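Local coordinates for possible protein of nuclear scaffold (Encephalitozoon cuniculi, PDB 3KAE) that probably serves as the Cdc27 (APC3) subunit of the anaphase-promoting complex, its N-terminal tetratricopeptide-repeat domain pairing with a second copy to form a homodimer, at residues 63-66 with 67-70; 97-101 with 102-106; 134-137 with 138-141. All blocks are in the same frame, centred on the assembly; numbering follows the deposited sequence.

Interaction 1. Residues 63-66 with 67-70; sequences TSKY and YESL
Tyr66 and Leu70, one helical turn apart, meet where the Leu70 branch point lies over one face of the phenol ring, offset toward its rim, with CD1 of Leu70 3.9 Å from CE2 of Tyr66. With CG of Tyr66 anti to the backbone N (chi1 -173°), the ring comes to lie beside the Leu70 side chain. Four amides in a row, from Tyr67 to Leu70, donate to the carbonyls of Thr63 to Tyr66: Tyr67 N reaches Thr63 O at 3.1 Å, nearly straight at 176°, and Leu70 N reaches Tyr66 O at 3.0 Å in the carbonyl plane. Thr63 also lies alongside Tyr67, its CG2 4.0 Å from CD1 of that ring. All this belongs to helix 62-74 of a tetratricopeptide-repeat array, and most of the polar side-chain ends find partners beyond it. Tyr66 OH bonds to Tyr15 O of the second subunit and Tyr67 OH to Arg16 NE of that subunit, so both phenols serve the homodimer. Within the chain, Thr63 OG1 is held by Val108 N, Ser69 OG by Ala81 O and Ser64 OG by Thr61 N. Lys65 and Glu68 run side by side in a loose salt bridge, NZ of Lys65 standing 3.3 Å from OE2 of Glu68 and 3.4 Å from OE1, both bonds weak; Glu68 OE2 has a second partner in Ser84 OG on helix 78-89.

Interaction 2. Residues 97-101 with 102-106; sequences PDVDA and RIQEM
Val99 and Gln104 meet where the loop after helix 78-89 turns into the short helix 101-104, and the amide of Gln104 reaches back to hold the incoming loop at two points. Its OE1 accepts from Val99 N at 2.9 Å, while its NE2 gives a more bent bond of 137° to Pro97 O. The Gln104 chain, bent at chi2 (97°), folds the amide back over the loop, across the Val99 side chain. Beneath it the packing is close: CG2 of Val99 lies 3.5 Å from CB of Ile103. Ile103 is the buried residue here, covered by Ile6 of helix 5-14, Leu38 of helix 36-45 and Tyr35, whose hydroxyl also bonds to Asp100 N.

The helix start is built round Asp100, the N-cap residue. Asp100 O takes two donors, Gln104 N in the carbonyl plane and Ile103 N from above it, each 3.0 Å away. The carboxylate makes a weak capping bond to Arg102 N and a far firmer one to the side chain, with NE of Arg102 2.8 Å from Asp100 OD1 on its syn lone pair; NH2 of Arg102 adds a weak bond to the same oxygen. The carboxylate and guanidinium planes stand 67° apart.

The solvent side is looser: the Asp100-Arg102 pair lies there with exposed Ala101 and Glu105, and Glu105 N bonds to Ala101 O only weakly, at 3.4 Å. One oxygen, Asp100 OD1, thus faces both the amide end of the helix and a guanidinium, a setting that would probably favour the ionised carboxylate.

Interaction 3. Residues 134-137 with 138-141; sequences IGHY and VRSF
Helix 130-143, one of the antiparallel helices of this tetratricopeptide-repeat domain, supplies both halves of the contact, which spans roughly two of its turns. Its main chain is regular, with Val138 N 2.7 Å from Ile134 O and Phe141 N 2.8 Å from Tyr137 O, both hydrogen bonds. On one side Ile134 and Val138 touch obliquely through their methyls, CG2 to CG2 at 4.1 Å. The same CG2 of Val138 sits 3.2 Å from Ile134 O, because CG1 takes the place anti to the backbone N (chi1 164°), which puts CG2 beside that N, the donor to Ile134 O.

His136 and Arg139 run alongside each other on another side of the helix. NH1 of Arg139 lies 3.3 Å from ND1 of His136, with the imidazole at the edge of the guanidinium and the two planes 78° apart. A bend at chi3 (38°) folds the arginine back over the preceding turn, placing Gly135 O 4.0 Å from CZ, over the middle of one guanidinium face, while that oxygen accepts from Arg139 N. Glu117 of helix 113-126 joins the two side chains: its OE1 bonds to His136 ND1, and its OE2 forms a long, weak ion pair with Arg139 NE.

Helix 113-126 also bonds to Tyr137 OH through Asp122 and to Ser140 OG through Glu114 O. Helix 147-155 meets the Tyr137 and Ser140 side chains at Pro149, and its Val150 packs on Phe141, so helix 130-143 packs against both of its neighbours in sequence, as expected in a tetratricopeptide-repeat array.

Overall arrangement
From the N terminus the three contacts follow in series, neither nesting nor crossing, and each is local, so none closes a long loop. Interaction 1 lies within helix 62-74 and joins it to helices 36-45, 49-57 and 78-89. Interaction 2 shapes the turn from the loop after helix 78-89 into helix 101-104 and brings that connection back against helices 5-14 and 36-45. These two touch, Thr63 CG2 lying 4.3 Å from Met106 O, and both also reach the second subunit. Interaction 3, within helix 130-143, stands farther along the array, its centre about 20 Å from that of interaction 1 and about 30 Å from that of interaction 2.

Interaction 1. Residues 63-66 with 67-70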
# COMPACT_ATOMS: atom_id res chain seq x y z
N THR C 63 16.53 -1.80 -5.20
CA THR C 63 15.24 -1.77 -4.50
C THR C 63 15.22 -0.66 -3.47
O THR C 63 14.21 -0.00 -3.27
CB THR C 63 14.90 -3.11 -3.80
OG1 THR C 63 15.00 -4.20 -4.71
CG2 THR C 63 13.48 -3.07 -3.26
N SER C 64 16.35 -0.42 -2.84
CA SER C 64 16.40 0.57 -1.77
C SER C 64 16.33 1.96 -2.36
O SER C 64 15.60 2.81 -1.88
CB SER C 64 17.65 0.39 -0.87
OG SER C 64 18.73 1.25 -1.25
N LYS C 65 17.11 2.18 -3.42
CA LYS C 65 17.14 3.47 -4.10
C LYS C 65 15.79 3.77 -4.75
O LYS C 65 15.34 4.91 -4.78
CB LYS C 65 18.27 3.52 -5.13
CG LYS C 65 19.63 3.68 -4.50
CD LYS C 65 19.69 4.95 -3.67
CE LYS C 65 21.07 5.14 -3.06
NZ LYS C 65 21.16 6.36 -2.19
N TYR C 66 15.14 2.73 -5.24
CA TYR C 66 13.79 2.89 -5.78
C TYR C 66 12.79 3.37 -4.71
O TYR C 66 12.12 4.39 -4.90
CB TYR C 66 13.32 1.61 -6.49
CG TYR C 66 12.00 1.80 -7.19
CD1 TYR C 66 11.91 2.56 -8.35
CD2 TYR C 66 10.85 1.22 -6.69
CE1 TYR C 66 10.70 2.75 -8.96
CE2 TYR C 66 9.65 1.39 -7.31
CZ TYR C 66 9.58 2.16 -8.45
OH TYR C 66 8.37 2.31 -9.05
N TYR C 67 12.69 2.65 -3.59
CA TYR C 67 11.80 3.09 -2.51
C TYR C 67 12.24 4.44 -1.95
O TYR C 67 11.44 5.24 -1.49
CB TYR C 67 11.69 2.02 -1.39
CG TYR C 67 10.64 1.01 -1.74
CD1 TYR C 67 10.95 -0.12 -2.47
CD2 TYR C 67 9.33 1.21 -1.38
CE1 TYR C 67 9.98 -1.03 -2.82
CE2 TYR C 67 8.34 0.31 -1.74
CZ TYR C 67 8.67 -0.81 -2.46
OH TYR C 67 7.69 -1.73 -2.79
N GLU C 68 13.53 4.71 -2.03
CA GLU C 68 14.02 5.97 -1.59
C GLU C 68 13.38 7.08 -2.43
O GLU C 68 12.83 8.05 -1.88
CB GLU C 68 15.54 6.01 -1.73
CG GLU C 68 16.20 6.95 -0.79
CD GLU C 68 17.71 6.85 -0.85
OE1 GLU C 68 18.27 5.81 -0.45
OE2 GLU C 68 18.32 7.83 -1.29
N SER C 69 13.44 6.91 -3.75
CA SER C 69 12.81 7.85 -4.69
C SER C 69 11.31 7.99 -4.42
O SER C 69 10.79 9.10 -4.40
CB SER C 69 13.05 7.40 -6.13
OG SER C 69 12.79 8.48 -7.03
N LEU C 70 10.62 6.88 -4.16
CA LEU C 70 9.19 6.96 -3.84
C LEU C 70 8.93 7.81 -2.60
O LEU C 70 8.02 8.64 -2.61
CB LEU C 70 8.57 5.58 -3.64
CG LEU C 70 8.65 4.57 -4.78
CD1 LEU C 70 7.96 3.25 -4.34
CD2 LEU C 70 8.01 5.15 -6.04

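Interaction 2. Residues 97-101 with 102-106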
# COMPACT_ATOMS: atom_id res chain seq x y z
N PRO C 97 20.40 -8.66 -1.58
CA PRO C 97 20.81 -9.93 -0.98
C PRO C 97 19.92 -11.09 -1.40
O PRO C 97 18.73 -10.90 -1.65
CB PRO C 97 20.62 -9.67 0.53
CG PRO C 97 20.57 -8.19 0.67
CD PRO C 97 19.96 -7.67 -0.58
N ASP C 98 20.50 -12.28 -1.49
CA ASP C 98 19.71 -13.50 -1.61
C ASP C 98 18.86 -13.60 -0.35
O ASP C 98 19.39 -13.66 0.76
CB ASP C 98 20.61 -14.73 -1.72
CG ASP C 98 21.52 -14.70 -2.94
OD1 ASP C 98 21.04 -14.30 -4.01
OD2 ASP C 98 22.70 -15.10 -2.81
N VAL C 99 17.54 -13.59 -0.51
CA VAL C 99 16.65 -13.64 0.65
C VAL C 99 15.56 -14.69 0.49
O VAL C 99 15.43 -15.30 -0.58
CB VAL C 99 15.98 -12.28 0.91
CG1 VAL C 99 17.00 -11.16 0.88
CG2 VAL C 99 14.86 -12.03 -0.10
N ASP C 100 14.78 -14.90 1.54
CA ASP C 100 13.59 -15.73 1.44
C ASP C 100 12.82 -15.38 0.16
O ASP C 100 12.70 -14.21 -0.19
CB ASP C 100 12.68 -15.54 2.67
CG ASP C 100 11.49 -16.50 2.68
OD1 ASP C 100 10.34 -16.02 2.75
OD2 ASP C 100 11.70 -17.73 2.63
N ALA C 101 12.32 -16.41 -0.52
CA ALA C 101 11.64 -16.24 -1.80
C ALA C 101 10.43 -15.32 -1.72
O ALA C 101 10.12 -14.61 -2.67
CB ALA C 101 11.25 -17.59 -2.38
N ARG C 102 9.73 -15.33 -0.58
CA ARG C 102 8.54 -14.51 -0.42
C ARG C 102 8.91 -13.03 -0.35
O ARG C 102 8.12 -12.15 -0.72
CB ARG C 102 7.76 -14.93 0.82
CG ARG C 102 7.07 -16.27 0.65
CD ARG C 102 6.66 -16.86 1.98
NE ARG C 102 7.82 -17.22 2.79
CZ ARG C 102 7.75 -17.78 3.99
NH1 ARG C 102 6.56 -18.05 4.52
NH2 ARG C 102 8.85 -18.07 4.67
N ILE C 103 10.12 -12.77 0.13
CA ILE C 103 10.63 -11.41 0.23
C ILE C 103 11.18 -10.95 -1.12
O ILE C 103 10.98 -9.81 -1.53
CB ILE C 103 11.73 -11.33 1.32
CG1 ILE C 103 11.13 -11.72 2.67
CG2 ILE C 103 12.33 -9.95 1.40
CD1 ILE C 103 9.77 -11.08 2.92
N GLN C 104 11.85 -11.87 -1.81
CA GLN C 104 12.53 -11.56 -3.06
C GLN C 104 11.52 -10.97 -4.05
O GLN C 104 11.82 -10.02 -4.77
CB GLN C 104 13.18 -12.82 -3.64
CG GLN C 104 14.42 -12.57 -4.49
CD GLN C 104 15.74 -12.72 -3.74
OE1 GLN C 104 15.89 -13.59 -2.88
NE2 GLN C 104 16.71 -11.87 -4.07
N GLU C 105 10.32 -11.54 -4.05
CA GLU C 105 9.26 -11.10 -4.95
C GLU C 105 8.94 -9.62 -4.80
O GLU C 105 8.40 -9.01 -5.72
CB GLU C 105 7.99 -11.92 -4.70
CG GLU C 105 8.01 -13.32 -5.27
CD GLU C 105 6.71 -14.07 -5.00
OE1 GLU C 105 6.00 -13.69 -4.05
OE2 GLU C 105 6.42 -15.03 -5.75
N MET C 106 9.26 -9.04 -3.65
CA MET C 106 8.93 -7.64 -3.40
C MET C 106 10.06 -6.75 -3.89
O MET C 106 10.03 -5.54 -3.70
CB MET C 106 8.71 -7.38 -1.91
CG MET C 106 7.92 -8.45 -1.19
SD MET C 106 7.38 -7.88 0.42
CE MET C 106 6.19 -6.63 -0.08

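Interaction 3. Residues 134-137 with 138-141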
# COMPACT_ATOMS: atom_id res chain seq x y z
N ILE C 134 9.12 14.44 -20.84
CA ILE C 134 8.56 13.81 -22.03
C ILE C 134 9.53 12.78 -22.59
O ILE C 134 9.12 11.69 -23.00
CB ILE C 134 8.22 14.88 -23.10
CG1 ILE C 134 6.92 15.59 -22.74
CG2 ILE C 134 8.11 14.24 -24.48
CD1 ILE C 134 6.86 17.01 -23.18
N GLY C 135 10.81 13.13 -22.59
CA GLY C 135 11.86 12.24 -23.06
C GLY C 135 11.93 10.94 -22.26
O GLY C 135 12.17 9.87 -22.84
N HIS C 136 11.74 11.02 -20.95
CA HIS C 136 11.69 9.80 -20.12
C HIS C 136 10.41 9.03 -20.41
O HIS C 136 10.44 7.81 -20.53
CB HIS C 136 11.85 10.10 -18.63
CG HIS C 136 13.17 10.73 -18.28
ND1 HIS C 136 14.37 10.12 -18.53
CD2 HIS C 136 13.46 11.93 -17.72
CE1 HIS C 136 15.36 10.90 -18.14
NE2 HIS C 136 14.83 12.01 -17.65
N TYR C 137 9.30 9.75 -20.57
CA TYR C 137 8.04 9.09 -20.92
C TYR C 137 8.15 8.35 -22.25
O TYR C 137 7.67 7.23 -22.40
CB TYR C 137 6.89 10.09 -21.02
CG TYR C 137 6.46 10.71 -19.72
CD1 TYR C 137 6.44 9.98 -18.52
CD2 TYR C 137 6.06 12.04 -19.69
CE1 TYR C 137 6.03 10.58 -17.34
CE2 TYR C 137 5.65 12.64 -18.53
CZ TYR C 137 5.64 11.91 -17.35
OH TYR C 137 5.21 12.55 -16.22
N VAL C 138 8.80 9.00 -23.21
CA VAL C 138 9.02 8.40 -24.52
C VAL C 138 9.85 7.13 -24.36
O VAL C 138 9.51 6.09 -24.91
CB VAL C 138 9.71 9.37 -25.48
CG1 VAL C 138 10.28 8.62 -26.68
CG2 VAL C 138 8.74 10.43 -25.93
N ARG C 139 10.94 7.23 -23.60
CA ARG C 139 11.86 6.12 -23.47
C ARG C 139 11.17 4.98 -22.72
O ARG C 139 11.35 3.81 -23.04
CB ARG C 139 13.17 6.56 -22.80
CG ARG C 139 14.29 5.53 -22.85
CD ARG C 139 15.67 6.18 -22.87
NE ARG C 139 15.72 7.36 -22.02
CZ ARG C 139 15.98 8.61 -22.37
NH1 ARG C 139 15.97 9.53 -21.41
NH2 ARG C 139 16.28 8.98 -23.61
N SER C 140 10.34 5.34 -21.76
CA SER C 140 9.57 4.37 -21.01
C SER C 140 8.55 3.64 -21.88
O SER C 140 8.42 2.41 -21.83
CB SER C 140 8.84 5.04 -19.87
OG SER C 140 7.96 4.13 -19.25
N PHE C 141 7.80 4.43 -22.66
CA PHE C 141 6.75 3.86 -23.50
C PHE C 141 7.34 2.93 -24.55
O PHE C 141 6.70 1.96 -24.95
CB PHE C 141 5.89 4.95 -24.15
CG PHE C 141 4.83 4.42 -25.06
CD1 PHE C 141 3.71 3.78 -24.54
CD2 PHE C 141 4.95 4.52 -26.43
CE1 PHE C 141 2.73 3.27 -25.37
CE2 PHE C 141 3.98 4.01 -27.27
CZ PHE C 141 2.86 3.39 -26.74